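Polycyclic ketone monooxygenase (Myceliophthora thermophila, PDB 5MQ6) uses FAD and NADPH to insert one oxygen atom beside the carbonyl of ketones, particularly polycyclic ones, giving esters or lactones with excellent enantioselectivity. Local coordinates at residues S303-R308 / D431-T436; D354-M359 / K425-S430; K390-H395 / P421-R426; Q398-T403 / K415-Y420. One frame throughout, in Å; residues are numbered along the deposited sequence.

From the N terminus, the chain leaves the strand 294-299 of the parallel five-stranded sheet and enters 303-308, where contact 1 opens the outermost loop, closed by 431-436. Inside it, contact 2 joins the loop segment 354-359 to 425-430. Contact 3 then ties helix 378-406, at 390-395, to 421-426, ending on the same stretch as contact 2 and sharing Lys-425 and Arg-426 with it. Innermost, contact 4 closes the short excursion between 398-403, on the same helix, and 415-420. Together they hold the mainly helical chain between 308 and 431 against the short parallel pair 305-306 and 428-429, next to bound NADPH, which Lys-425 and Arg-426 both touch.

Contact 1 (S303-R308 / D431-T436)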
# COMPACT_ATOMS: atom_id res chain seq x y z
N SER A 303 -7.10 12.86 10.67
CA SER A 303 -7.85 12.09 9.64
C SER A 303 -9.33 12.50 9.58
O SER A 303 -9.95 12.90 10.60
CB SER A 303 -7.80 10.57 9.93
OG SER A 303 -6.53 10.02 9.53
N GLY A 304 -9.88 12.41 8.38
CA GLY A 304 -11.30 12.40 8.24
C GLY A 304 -11.83 11.00 8.50
O GLY A 304 -11.63 10.09 7.73
N VAL A 305 -12.52 10.88 9.59
CA VAL A 305 -12.96 9.66 10.14
C VAL A 305 -14.45 9.44 9.86
O VAL A 305 -15.32 10.11 10.44
CB VAL A 305 -12.65 9.62 11.64
CG1 VAL A 305 -13.10 8.26 12.22
CG2 VAL A 305 -11.19 9.83 11.84
N TRP A 306 -14.72 8.51 8.99
CA TRP A 306 -16.12 8.21 8.60
C TRP A 306 -16.58 6.97 9.35
O TRP A 306 -15.83 6.44 10.15
CB TRP A 306 -16.20 8.12 7.06
CG TRP A 306 -17.55 8.27 6.42
CD1 TRP A 306 -18.05 7.47 5.46
CD2 TRP A 306 -18.59 9.26 6.72
NE1 TRP A 306 -19.30 7.90 5.08
CE2 TRP A 306 -19.66 9.00 5.81
CE3 TRP A 306 -18.70 10.35 7.62
CZ2 TRP A 306 -20.83 9.76 5.79
CZ3 TRP A 306 -19.92 11.07 7.64
CH2 TRP A 306 -20.96 10.79 6.71
N TRP A 307 -17.80 6.52 9.12
CA TRP A 307 -18.37 5.46 9.87
C TRP A 307 -17.90 4.12 9.30
O TRP A 307 -17.59 4.01 8.12
CB TRP A 307 -19.88 5.53 9.86
CG TRP A 307 -20.52 5.40 8.46
CD1 TRP A 307 -20.75 6.40 7.60
CD2 TRP A 307 -21.01 4.22 7.84
NE1 TRP A 307 -21.35 5.94 6.46
CE2 TRP A 307 -21.53 4.60 6.58
CE3 TRP A 307 -21.08 2.88 8.23
CZ2 TRP A 307 -22.08 3.69 5.70
CZ3 TRP A 307 -21.65 1.98 7.38
CH2 TRP A 307 -22.14 2.37 6.12
N ARG A 308 -17.83 3.11 10.18
CA ARG A 308 -17.42 1.75 9.78
C ARG A 308 -18.56 0.76 9.57
O ARG A 308 -18.61 0.06 8.52
CB ARG A 308 -16.45 1.19 10.80
CG ARG A 308 -15.96 -0.25 10.59
CD ARG A 308 -14.93 -0.28 9.50
NE ARG A 308 -15.52 0.09 8.18
CZ ARG A 308 -14.79 0.20 7.04
NH1 ARG A 308 -13.46 -0.05 7.02
NH2 ARG A 308 -15.39 0.52 5.91
N ASP A 431 -16.07 3.47 14.16
CA ASP A 431 -17.16 3.75 15.08
C ASP A 431 -16.74 3.87 16.56
O ASP A 431 -17.60 4.00 17.40
CB ASP A 431 -18.24 2.68 14.91
CG ASP A 431 -18.78 2.64 13.52
OD1 ASP A 431 -18.85 3.74 12.88
OD2 ASP A 431 -19.18 1.54 13.03
N GLU A 432 -15.45 3.89 16.86
CA GLU A 432 -14.90 4.03 18.20
C GLU A 432 -13.83 5.13 18.36
O GLU A 432 -13.64 5.58 19.44
CB GLU A 432 -14.24 2.75 18.69
CG GLU A 432 -14.98 1.44 18.44
CD GLU A 432 -14.17 0.18 18.88
OE1 GLU A 432 -12.90 0.19 18.95
OE2 GLU A 432 -14.83 -0.85 19.13
N TYR A 433 -13.10 5.54 17.33
CA TYR A 433 -11.99 6.42 17.54
C TYR A 433 -12.35 7.80 18.06
O TYR A 433 -11.73 8.34 18.97
CB TYR A 433 -11.26 6.59 16.21
CG TYR A 433 -10.13 7.58 16.16
CD1 TYR A 433 -8.89 7.29 16.72
CD2 TYR A 433 -10.30 8.84 15.52
CE1 TYR A 433 -7.85 8.21 16.64
CE2 TYR A 433 -9.26 9.76 15.38
CZ TYR A 433 -8.03 9.46 15.97
OH TYR A 433 -7.03 10.36 15.82
N LEU A 434 -13.33 8.42 17.44
CA LEU A 434 -13.71 9.80 17.83
C LEU A 434 -14.23 9.81 19.29
O LEU A 434 -13.77 10.64 20.13
CB LEU A 434 -14.71 10.37 16.82
CG LEU A 434 -14.13 10.64 15.43
CD1 LEU A 434 -15.24 10.99 14.45
CD2 LEU A 434 -13.07 11.70 15.46
N GLN A 435 -15.08 8.82 19.59
CA GLN A 435 -15.71 8.62 20.91
C GLN A 435 -14.63 8.47 21.97
O GLN A 435 -14.88 8.79 23.11
CB GLN A 435 -16.53 7.30 20.98
CG GLN A 435 -17.83 7.14 20.14
CD GLN A 435 -17.60 7.04 18.60
OE1 GLN A 435 -16.46 7.01 18.10
NE2 GLN A 435 -18.71 6.98 17.87
N THR A 436 -13.47 7.89 21.60
CA THR A 436 -12.32 7.68 22.52
C THR A 436 -11.81 8.94 23.12
O THR A 436 -11.45 8.97 24.34
CB THR A 436 -11.14 6.95 21.81
OG1 THR A 436 -11.64 5.72 21.30
CG2 THR A 436 -10.01 6.63 22.74
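Asp-431 OD1 takes the backbone N-H of Arg-308 at an N to OD1 distance of 3.0 Å, along a nearly straight line (169°) that comes from above the carboxylate plane. Its other oxygen, OD2, accepts the N-H of Gly-309, and one carboxylate therefore spans two successive amides of the chain leaving strand 305-306. With Asp-431 CG beside its own backbone N and opposite the carbonyl carbon (chi1 -59°), the acid swings in until OD2 lies 3.5 Å from Arg-308 CB. The guanidinium of Arg-308 bends off elsewhere, its NH1 bonded to the backbone O of Asp-133, an FAD-binding residue. A leucine in place of Asp-431 would probably leave both amides without their acceptor and allow the chain after the strand to shift. The rest of the contact is apolar. Val-305 sends CG2 obliquely against the Tyr-433 ring, 3.9 Å from CD2. Val-305 and Leu-434 reach toward each other tip to tip, Val-305 CB lying 4.1 Å from Leu-434 CD1 with CG1 equally near. Tyr-433 also rests on Ile-282 of helix 279-289, and Leu-434 on Thr-403 of helix 378-406, and helix 433-436 thus packs on both helices as well as on strand 305-306. With amide hydrogens at both oxygens and Arg-402 in a long, weak ion pair with OD1, the Asp-431 carboxylate is likely to stay ionised although partly enclosed.

Contact 2 (D354-M359 / K425-S430). With NDP (NADPH dihydro-nicotinamide-adenine-dinucleotide phosphate), chain C.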
# COMPACT_ATOMS: atom_id res chain seq x y z
N ASP A 354 -21.16 0.54 2.00
CA ASP A 354 -20.51 1.05 3.16
C ASP A 354 -19.98 2.43 2.88
O ASP A 354 -20.30 3.03 1.85
CB ASP A 354 -19.47 0.02 3.66
CG ASP A 354 -18.16 0.02 2.87
OD1 ASP A 354 -18.04 0.74 1.86
OD2 ASP A 354 -17.25 -0.72 3.28
N GLY A 355 -19.14 2.93 3.78
CA GLY A 355 -18.67 4.27 3.70
C GLY A 355 -17.84 4.65 2.50
O GLY A 355 -17.77 5.81 2.19
N TRP A 356 -17.19 3.65 1.87
CA TRP A 356 -16.45 3.90 0.64
C TRP A 356 -17.36 4.30 -0.53
O TRP A 356 -16.89 4.90 -1.46
CB TRP A 356 -15.73 2.62 0.21
CG TRP A 356 -14.49 2.27 1.02
CD1 TRP A 356 -14.39 1.30 2.00
CD2 TRP A 356 -13.17 2.81 0.85
NE1 TRP A 356 -13.05 1.22 2.43
CE2 TRP A 356 -12.31 2.14 1.75
CE3 TRP A 356 -12.65 3.80 0.03
CZ2 TRP A 356 -10.95 2.45 1.87
CZ3 TRP A 356 -11.32 4.10 0.14
CH2 TRP A 356 -10.47 3.42 1.06
N THR A 357 -18.64 3.96 -0.47
CA THR A 357 -19.58 4.24 -1.56
C THR A 357 -20.19 5.65 -1.47
O THR A 357 -21.08 5.98 -2.27
CB THR A 357 -20.68 3.14 -1.63
OG1 THR A 357 -21.52 3.19 -0.47
CG2 THR A 357 -20.07 1.80 -1.68
N GLU A 358 -19.71 6.47 -0.53
CA GLU A 358 -20.22 7.80 -0.25
C GLU A 358 -19.24 8.92 -0.53
O GLU A 358 -19.38 10.03 0.01
CB GLU A 358 -20.67 7.92 1.22
CG GLU A 358 -21.88 7.10 1.55
CD GLU A 358 -22.29 7.19 3.03
OE1 GLU A 358 -23.40 7.62 3.30
OE2 GLU A 358 -21.56 6.82 3.91
N MET A 359 -18.23 8.62 -1.33
CA MET A 359 -17.12 9.54 -1.56
C MET A 359 -16.72 9.55 -3.06
O MET A 359 -15.58 9.16 -3.44
CB MET A 359 -15.98 9.17 -0.63
CG MET A 359 -15.68 7.71 -0.52
SD MET A 359 -14.22 7.48 0.56
CE MET A 359 -14.85 7.99 2.13
N LYS A 425 -5.84 12.25 1.33
CA LYS A 425 -5.35 11.25 2.24
C LYS A 425 -6.22 10.05 2.13
O LYS A 425 -7.38 10.15 1.68
CB LYS A 425 -5.46 11.67 3.72
CG LYS A 425 -4.82 12.97 4.09
CD LYS A 425 -3.29 12.94 4.09
CE LYS A 425 -2.67 13.92 5.09
NZ LYS A 425 -1.23 13.59 5.34
N ARG A 426 -5.73 8.94 2.65
CA ARG A 426 -6.58 7.74 2.67
C ARG A 426 -7.76 7.97 3.64
O ARG A 426 -7.60 8.47 4.75
CB ARG A 426 -5.85 6.41 2.94
CG ARG A 426 -6.68 5.26 2.30
CD ARG A 426 -6.01 3.94 2.34
NE ARG A 426 -6.86 2.76 2.27
CZ ARG A 426 -7.05 2.02 1.15
NH1 ARG A 426 -6.58 2.39 -0.05
NH2 ARG A 426 -7.75 0.91 1.19
N PRO A 427 -8.98 7.72 3.19
CA PRO A 427 -10.06 7.85 4.17
C PRO A 427 -9.96 6.71 5.21
O PRO A 427 -9.39 5.64 4.89
CB PRO A 427 -11.34 7.69 3.32
CG PRO A 427 -10.89 7.24 1.97
CD PRO A 427 -9.47 7.64 1.81
N THR A 428 -10.50 6.95 6.39
CA THR A 428 -10.41 6.03 7.56
C THR A 428 -11.78 5.89 8.06
O THR A 428 -12.63 6.77 7.81
CB THR A 428 -9.53 6.59 8.68
OG1 THR A 428 -10.14 7.79 9.21
CG2 THR A 428 -8.19 6.93 8.09
N PHE A 429 -12.06 4.74 8.67
CA PHE A 429 -13.42 4.41 9.03
C PHE A 429 -13.36 3.86 10.44
O PHE A 429 -12.55 2.99 10.70
CB PHE A 429 -14.01 3.40 8.09
CG PHE A 429 -13.92 3.79 6.62
CD1 PHE A 429 -12.73 3.53 5.88
CD2 PHE A 429 -15.00 4.37 5.97
CE1 PHE A 429 -12.60 3.90 4.57
CE2 PHE A 429 -14.85 4.75 4.61
CZ PHE A 429 -13.65 4.50 3.92
N SER A 430 -14.18 4.39 11.36
CA SER A 430 -14.20 3.93 12.70
C SER A 430 -15.47 4.41 13.42
O SER A 430 -15.87 5.63 13.31
CB SER A 430 -13.00 4.47 13.47
OG SER A 430 -13.07 3.93 14.80
PA NDP C . 0.33 7.19 7.77
O1A NDP C . 1.62 7.58 6.97
O2A NDP C . -1.05 7.16 7.15
O5B NDP C . 0.35 8.08 9.11
C5B NDP C . 1.54 8.49 9.75
C4B NDP C . 1.06 9.52 10.76
O4B NDP C . 2.19 10.06 11.48
C3B NDP C . 0.33 10.68 10.07
O3B NDP C . -0.90 10.94 10.76
C2B NDP C . 1.38 11.77 10.18
O2B NDP C . 0.84 13.13 10.11
C1B NDP C . 2.05 11.45 11.49
N9A NDP C . 3.34 12.13 11.60
C8A NDP C . 4.39 12.11 10.71
N7A NDP C . 5.40 12.90 11.14
C5A NDP C . 4.95 13.41 12.31
C6A NDP C . 5.49 14.34 13.28
N6A NDP C . 6.70 14.84 13.05
N1A NDP C . 4.74 14.64 14.37
C2A NDP C . 3.49 14.13 14.59
N3A NDP C . 2.89 13.28 13.74
C4A NDP C . 3.59 12.91 12.61
O3 NDP C . 0.50 5.73 8.39
PN NDP C . -0.61 4.64 8.92
O1N NDP C . 0.25 3.44 9.45
O2N NDP C . -1.59 5.25 9.88
O5D NDP C . -1.42 4.19 7.59
C5D NDP C . -0.65 3.76 6.42
C4D NDP C . -1.52 3.05 5.40
O4D NDP C . -1.95 1.76 5.90
C3D NDP C . -2.86 3.78 5.27
O3D NDP C . -2.83 5.12 4.65
C2D NDP C . -3.77 2.68 4.70
O2D NDP C . -3.52 2.47 3.27
C1D NDP C . -3.38 1.51 5.60
P2B NDP C . 0.72 13.86 8.67
O1X NDP C . 2.07 13.59 7.99
O2X NDP C . 0.60 15.35 8.91
O3X NDP C . -0.56 13.33 8.01
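Arg-426 runs out between bound NADPH and Trp-356. Its CB lies 3.7 Å from NADPH O3D; with CG anti to the backbone N (chi1 -154°), the chain then extends from CG to NE, bringing CD to 3.0 Å from O2D of the same ribose. NE forms a salt bridge with Asp-133, and NH1 bonds to the backbone O of Ala-539. At the tip, the guanidinium turns one face to Trp-356, whose CH2 sits over its centre, 3.7 Å from CZ; the two planes stand 67° apart, far from stacking. Arg-426 belongs to both the FAD and the NADPH pockets, which is consistent with the role of the active-site arginine in related Baeyer-Villiger monooxygenases. Trp-356 itself starts from a 3-10 turn that opens with an Asx turn, Asp-354 OD1 accepting the N-H of Trp-356. Over one face of the indole lies Phe-429, of strand 428-429, whose CE1 comes within 3.3 Å of Trp-356 CE2, the rings meeting obliquely at 42°. Replacing Trp-356 by an alanine would probably open a gap beside Phe-429 and take from one face of the Arg-426 guanidinium the indole that lies against it. Pro-427 fills the neighbouring corner, its CG 3.6 Å from Met-359 SD and also against Trp-356 CZ3. Just before Arg-426 in the chain, Lys-425 NZ donates to O3X of the NADPH 2'-phosphate at 2.8 Å.

Contact 3 (K390-H395 / P421-R426); sequences KLDLPH and PTWCKR. With NDP (NADPH dihydro-nicotinamide-adenine-dinucleotide phosphate), chain C.
Asp-392 and Thr-422 share most of the surface buried here, and a two-pronged grip joins them. Thr-422 OG1 donates to Asp-392 OD1 at 2.6 Å, where OD1 offers its syn lone pair. The backbone N of Thr-422 meanwhile donates to Asp-392 OD2 at 3.0 Å, almost straight (171°), from above the carboxylate plane. The carboxylate reaches across because CG stands anti to the backbone N (chi1 -161°), carrying it off helix 378-406 toward the loop. Residues 422-424 have helical backbone angles, and Cys-424 N bonds back to Pro-421 O at 3.0 Å, so Asp-392 holds the first amide of a single tight turn. His-395, one turn on along the kinked helix, brings the edge of its ring to the same hydroxyl, CD2 lying 3.5 Å from Thr-422 OG1 near the ring plane. On the other flank, Trp-423 CZ3 packs 4.0 Å from Asp-392 CB, while one indole face lies over CB of Pro-421. Trp-423 NE1 bonds to Ser-592 O, and the disulfide from Cys-424 to Cys-596 ties the turn to the same C-terminal region. With both its oxygens occupied by one residue, the carboxylate is probably kept from turning about the CB-CG bond of Asp-392, and the hydroxyl proton of Thr-422 is committed to OD1; the turn just ahead of the NADPH-binding Lys-425 is thereby fixed to the helix.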
# COMPACT_ATOMS: atom_id res chain seq x y z
N LYS A 390 -16.65 20.71 -5.96
CA LYS A 390 -18.10 20.69 -5.78
C LYS A 390 -18.59 19.31 -5.54
O LYS A 390 -19.43 19.13 -4.70
CB LYS A 390 -18.87 21.24 -6.98
CG LYS A 390 -18.76 22.75 -7.23
CD LYS A 390 -19.98 23.26 -8.06
CE LYS A 390 -19.64 23.87 -9.43
NZ LYS A 390 -19.65 25.36 -9.41
N LEU A 391 -18.08 18.31 -6.26
CA LEU A 391 -18.45 16.95 -5.97
C LEU A 391 -18.16 16.48 -4.53
O LEU A 391 -18.96 15.77 -3.88
CB LEU A 391 -17.75 16.03 -6.96
CG LEU A 391 -18.13 14.57 -6.98
CD1 LEU A 391 -19.64 14.39 -7.27
CD2 LEU A 391 -17.21 13.88 -8.02
N ASP A 392 -17.02 16.89 -4.01
CA ASP A 392 -16.60 16.48 -2.68
C ASP A 392 -17.30 17.17 -1.51
O ASP A 392 -17.31 16.64 -0.35
CB ASP A 392 -15.12 16.71 -2.52
CG ASP A 392 -14.57 15.91 -1.39
OD1 ASP A 392 -14.92 14.73 -1.25
OD2 ASP A 392 -13.78 16.49 -0.59
N LEU A 393 -17.80 18.36 -1.76
CA LEU A 393 -18.30 19.21 -0.71
C LEU A 393 -19.31 18.51 0.23
O LEU A 393 -19.15 18.57 1.45
CB LEU A 393 -18.89 20.48 -1.32
CG LEU A 393 -19.72 21.32 -0.36
CD1 LEU A 393 -18.82 21.88 0.67
CD2 LEU A 393 -20.34 22.43 -1.16
N PRO A 394 -20.30 17.81 -0.32
CA PRO A 394 -21.27 17.24 0.59
C PRO A 394 -20.66 16.16 1.52
O PRO A 394 -20.93 16.16 2.75
CB PRO A 394 -22.31 16.63 -0.33
CG PRO A 394 -22.20 17.40 -1.60
CD PRO A 394 -20.78 17.76 -1.73
N HIS A 395 -19.87 15.23 0.98
CA HIS A 395 -19.33 14.24 1.88
C HIS A 395 -18.38 14.88 2.90
O HIS A 395 -18.40 14.57 4.11
CB HIS A 395 -18.56 13.17 1.14
CG HIS A 395 -17.86 12.20 2.06
ND1 HIS A 395 -18.52 11.31 2.86
CD2 HIS A 395 -16.54 12.00 2.30
CE1 HIS A 395 -17.65 10.58 3.54
NE2 HIS A 395 -16.45 10.97 3.21
N PRO A 421 -9.67 18.18 0.85
CA PRO A 421 -10.52 17.28 0.06
C PRO A 421 -10.30 15.79 0.41
O PRO A 421 -9.20 15.38 0.75
CB PRO A 421 -10.05 17.53 -1.35
CG PRO A 421 -9.36 18.84 -1.34
CD PRO A 421 -8.80 19.01 0.02
N THR A 422 -11.37 15.02 0.35
CA THR A 422 -11.36 13.60 0.66
C THR A 422 -10.21 12.87 -0.07
O THR A 422 -9.58 11.99 0.49
CB THR A 422 -12.71 12.93 0.26
OG1 THR A 422 -13.86 13.65 0.81
CG2 THR A 422 -12.75 11.51 0.75
N TRP A 423 -9.98 13.21 -1.33
CA TRP A 423 -8.92 12.57 -2.08
C TRP A 423 -7.43 12.79 -1.62
O TRP A 423 -6.58 12.10 -2.15
CB TRP A 423 -9.09 12.88 -3.55
CG TRP A 423 -8.79 14.31 -3.95
CD1 TRP A 423 -7.55 14.86 -4.10
CD2 TRP A 423 -9.73 15.35 -4.23
NE1 TRP A 423 -7.67 16.15 -4.50
CE2 TRP A 423 -8.99 16.49 -4.59
CE3 TRP A 423 -11.14 15.40 -4.26
CZ2 TRP A 423 -9.59 17.70 -4.95
CZ3 TRP A 423 -11.75 16.63 -4.62
CH2 TRP A 423 -10.96 17.75 -4.98
N CYS A 424 -7.12 13.71 -0.70
CA CYS A 424 -5.74 14.04 -0.35
C CYS A 424 -5.06 13.07 0.63
O CYS A 424 -3.85 13.12 0.78
CB CYS A 424 -5.65 15.44 0.27
SG CYS A 424 -6.02 16.78 -0.87
N LYS A 425 -5.84 12.25 1.33
CA LYS A 425 -5.35 11.25 2.24
C LYS A 425 -6.22 10.05 2.13
O LYS A 425 -7.38 10.15 1.68
CB LYS A 425 -5.46 11.67 3.72
CG LYS A 425 -4.82 12.97 4.09
CD LYS A 425 -3.29 12.94 4.09
CE LYS A 425 -2.67 13.92 5.09
NZ LYS A 425 -1.23 13.59 5.34
N ARG A 426 -5.73 8.94 2.65
CA ARG A 426 -6.58 7.74 2.67
C ARG A 426 -7.76 7.97 3.64
O ARG A 426 -7.60 8.47 4.75
CB ARG A 426 -5.85 6.41 2.94
CG ARG A 426 -6.68 5.26 2.30
CD ARG A 426 -6.01 3.94 2.34
NE ARG A 426 -6.86 2.76 2.27
CZ ARG A 426 -7.05 2.02 1.15
NH1 ARG A 426 -6.58 2.39 -0.05
NH2 ARG A 426 -7.75 0.91 1.19
PA NDP C . 0.33 7.19 7.77
O1A NDP C . 1.62 7.58 6.97
O2A NDP C . -1.05 7.16 7.15
O5B NDP C . 0.35 8.08 9.11
C5B NDP C . 1.54 8.49 9.75
C4B NDP C . 1.06 9.52 10.76
O4B NDP C . 2.19 10.06 11.48
C3B NDP C . 0.33 10.68 10.07
O3B NDP C . -0.90 10.94 10.76
C2B NDP C . 1.38 11.77 10.18
O2B NDP C . 0.84 13.13 10.11
C1B NDP C . 2.05 11.45 11.49
N9A NDP C . 3.34 12.13 11.60
C8A NDP C . 4.39 12.11 10.71
N7A NDP C . 5.40 12.90 11.14
C5A NDP C . 4.95 13.41 12.31
C6A NDP C . 5.49 14.34 13.28
N6A NDP C . 6.70 14.84 13.05
N1A NDP C . 4.74 14.64 14.37
C2A NDP C . 3.49 14.13 14.59
N3A NDP C . 2.89 13.28 13.74
C4A NDP C . 3.59 12.91 12.61
O3 NDP C . 0.50 5.73 8.39
PN NDP C . -0.61 4.64 8.92
O1N NDP C . 0.25 3.44 9.45
O2N NDP C . -1.59 5.25 9.88
O5D NDP C . -1.42 4.19 7.59
C5D NDP C . -0.65 3.76 6.42
C4D NDP C . -1.52 3.05 5.40
O4D NDP C . -1.95 1.76 5.90
C3D NDP C . -2.86 3.78 5.27
O3D NDP C . -2.83 5.12 4.65
C2D NDP C . -3.77 2.68 4.70
O2D NDP C . -3.52 2.47 3.27
C1D NDP C . -3.38 1.51 5.60
P2B NDP C . 0.72 13.86 8.67
O1X NDP C . 2.07 13.59 7.99
O2X NDP C . 0.60 15.35 8.91
O3X NDP C . -0.56 13.33 8.01

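Contact 4 (Q398-T403 / K415-Y420)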
# COMPACT_ATOMS: atom_id res chain seq x y z
N GLN A 398 -20.20 16.43 5.71
CA GLN A 398 -20.69 15.38 6.62
C GLN A 398 -19.62 14.80 7.52
O GLN A 398 -19.90 14.49 8.64
CB GLN A 398 -21.39 14.25 5.91
CG GLN A 398 -22.66 14.83 5.23
CD GLN A 398 -23.66 13.77 4.89
OE1 GLN A 398 -23.30 12.61 4.69
NE2 GLN A 398 -24.93 14.14 4.89
N VAL A 399 -18.42 14.63 7.03
CA VAL A 399 -17.37 14.08 7.88
C VAL A 399 -17.09 15.01 9.07
O VAL A 399 -16.96 14.55 10.18
CB VAL A 399 -16.08 13.83 7.12
CG1 VAL A 399 -14.99 13.21 8.04
CG2 VAL A 399 -16.32 12.89 5.94
N ARG A 400 -16.98 16.30 8.81
CA ARG A 400 -16.73 17.29 9.88
C ARG A 400 -17.87 17.39 10.87
O ARG A 400 -17.67 17.57 12.09
CB ARG A 400 -16.50 18.66 9.29
CG ARG A 400 -15.12 18.95 8.64
CD ARG A 400 -15.25 20.25 7.78
NE ARG A 400 -14.44 19.96 6.71
CZ ARG A 400 -14.57 20.05 5.42
NH1 ARG A 400 -15.54 20.65 4.71
NH2 ARG A 400 -13.55 19.50 4.82
N ALA A 401 -19.07 17.28 10.35
CA ALA A 401 -20.27 17.33 11.19
C ALA A 401 -20.37 16.11 12.09
O ALA A 401 -20.81 16.22 13.26
CB ALA A 401 -21.48 17.38 10.29
N ARG A 402 -20.00 14.95 11.54
CA ARG A 402 -19.99 13.72 12.30
C ARG A 402 -19.05 13.92 13.49
O ARG A 402 -19.36 13.56 14.65
CB ARG A 402 -19.55 12.49 11.46
CG ARG A 402 -19.57 11.25 12.29
CD ARG A 402 -19.84 9.89 11.62
NE ARG A 402 -18.63 9.26 11.75
CZ ARG A 402 -18.23 8.23 12.44
NH1 ARG A 402 -18.95 7.28 12.94
NH2 ARG A 402 -16.96 8.08 12.39
N THR A 403 -17.90 14.50 13.21
CA THR A 403 -16.89 14.73 14.25
C THR A 403 -17.44 15.70 15.26
O THR A 403 -17.36 15.46 16.46
CB THR A 403 -15.59 15.30 13.60
OG1 THR A 403 -15.00 14.28 12.78
CG2 THR A 403 -14.58 15.72 14.61
N LYS A 415 -9.98 20.41 16.79
CA LYS A 415 -8.67 19.89 16.41
C LYS A 415 -8.75 18.57 15.63
O LYS A 415 -7.80 18.20 14.93
CB LYS A 415 -7.81 19.71 17.67
CG LYS A 415 -7.37 21.02 18.23
CD LYS A 415 -6.95 20.85 19.67
CE LYS A 415 -6.29 22.12 20.17
NZ LYS A 415 -5.97 21.99 21.62
N LEU A 416 -9.87 17.87 15.73
CA LEU A 416 -10.04 16.59 15.09
C LEU A 416 -10.64 16.65 13.71
O LEU A 416 -10.70 15.63 13.03
CB LEU A 416 -10.82 15.68 15.99
CG LEU A 416 -10.03 15.10 17.18
CD1 LEU A 416 -10.95 14.41 18.16
CD2 LEU A 416 -8.94 14.11 16.68
N LYS A 417 -11.09 17.84 13.33
CA LYS A 417 -11.73 18.12 12.08
C LYS A 417 -10.65 18.23 11.03
O LYS A 417 -9.66 18.96 11.25
CB LYS A 417 -12.55 19.41 12.13
CG LYS A 417 -13.96 19.09 12.61
CD LYS A 417 -14.93 20.23 12.40
CE LYS A 417 -14.98 21.09 13.61
NZ LYS A 417 -16.12 22.03 13.42
N ALA A 418 -10.84 17.53 9.92
CA ALA A 418 -9.89 17.66 8.82
C ALA A 418 -10.46 18.57 7.76
O ALA A 418 -11.65 18.47 7.43
CB ALA A 418 -9.59 16.30 8.25
N TRP A 419 -9.57 19.43 7.23
CA TRP A 419 -9.89 20.46 6.28
C TRP A 419 -9.08 20.30 5.00
O TRP A 419 -8.23 21.11 4.67
CB TRP A 419 -9.58 21.83 6.87
CG TRP A 419 -10.40 22.12 8.02
CD1 TRP A 419 -10.04 21.93 9.32
CD2 TRP A 419 -11.75 22.60 8.04
NE1 TRP A 419 -11.06 22.28 10.16
CE2 TRP A 419 -12.14 22.67 9.41
CE3 TRP A 419 -12.64 23.00 7.06
CZ2 TRP A 419 -13.39 23.20 9.83
CZ3 TRP A 419 -13.92 23.50 7.48
CH2 TRP A 419 -14.28 23.58 8.84
N TYR A 420 -9.38 19.27 4.28
CA TYR A 420 -8.79 19.03 2.99
C TYR A 420 -9.76 18.16 2.19
O TYR A 420 -10.53 17.44 2.80
CB TYR A 420 -7.45 18.27 3.08
CG TYR A 420 -7.42 17.12 4.02
CD1 TYR A 420 -7.95 15.86 3.68
CD2 TYR A 420 -6.84 17.25 5.26
CE1 TYR A 420 -7.89 14.78 4.57
CE2 TYR A 420 -6.76 16.19 6.14
CZ TYR A 420 -7.29 14.99 5.79
OH TYR A 420 -7.27 14.04 6.70
O HOH W 1 -12.74 13.58 11.44
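Arg-400 lies flat on Trp-419, and this pair forms the tight half of the contact. The guanidinium is stacked on the indole with centres 4.6 Å apart and planes only 8° from parallel, the overlap shifted toward the rim. One carbon back, Arg-400 CD sits over the six-membered ring, 3.7 Å from its centroid, in a CH-pi contact. The edge of the guanidinium is used as well: NE donates in its own plane to Ala-418 O at 3.2 Å, nearly straight (170°), and NH2 adds a weak bond to the same oxygen. A bend at chi3 (-143°) lets the group lie over the ring and meet that carbonyl at once. Outside the pair, Arg-400 NH1 forms a salt bridge with Glu-397 and NH2 bonds to Tyr-26 OH, which probably fixes its rotation. The packing is looser around Thr-403, whose CG2 approaches both Leu-416 CB and Lys-417 CG no closer than 4.0 Å. Here a water bridges the segments, donating to Thr-403 OG1 at 2.7 Å and to Leu-416 O at 3.3 Å. Lys-417 lays CD across Arg-400 CB and takes its amine on to a salt bridge with Asp-404. The contact closes the short excursion from helix 378-406 through helix 410-416; helix 22-31 packs on Arg-400 and Trp-419, whereas Leu-416 leans on strand 442-446, the edge of the parallel five-stranded sheet.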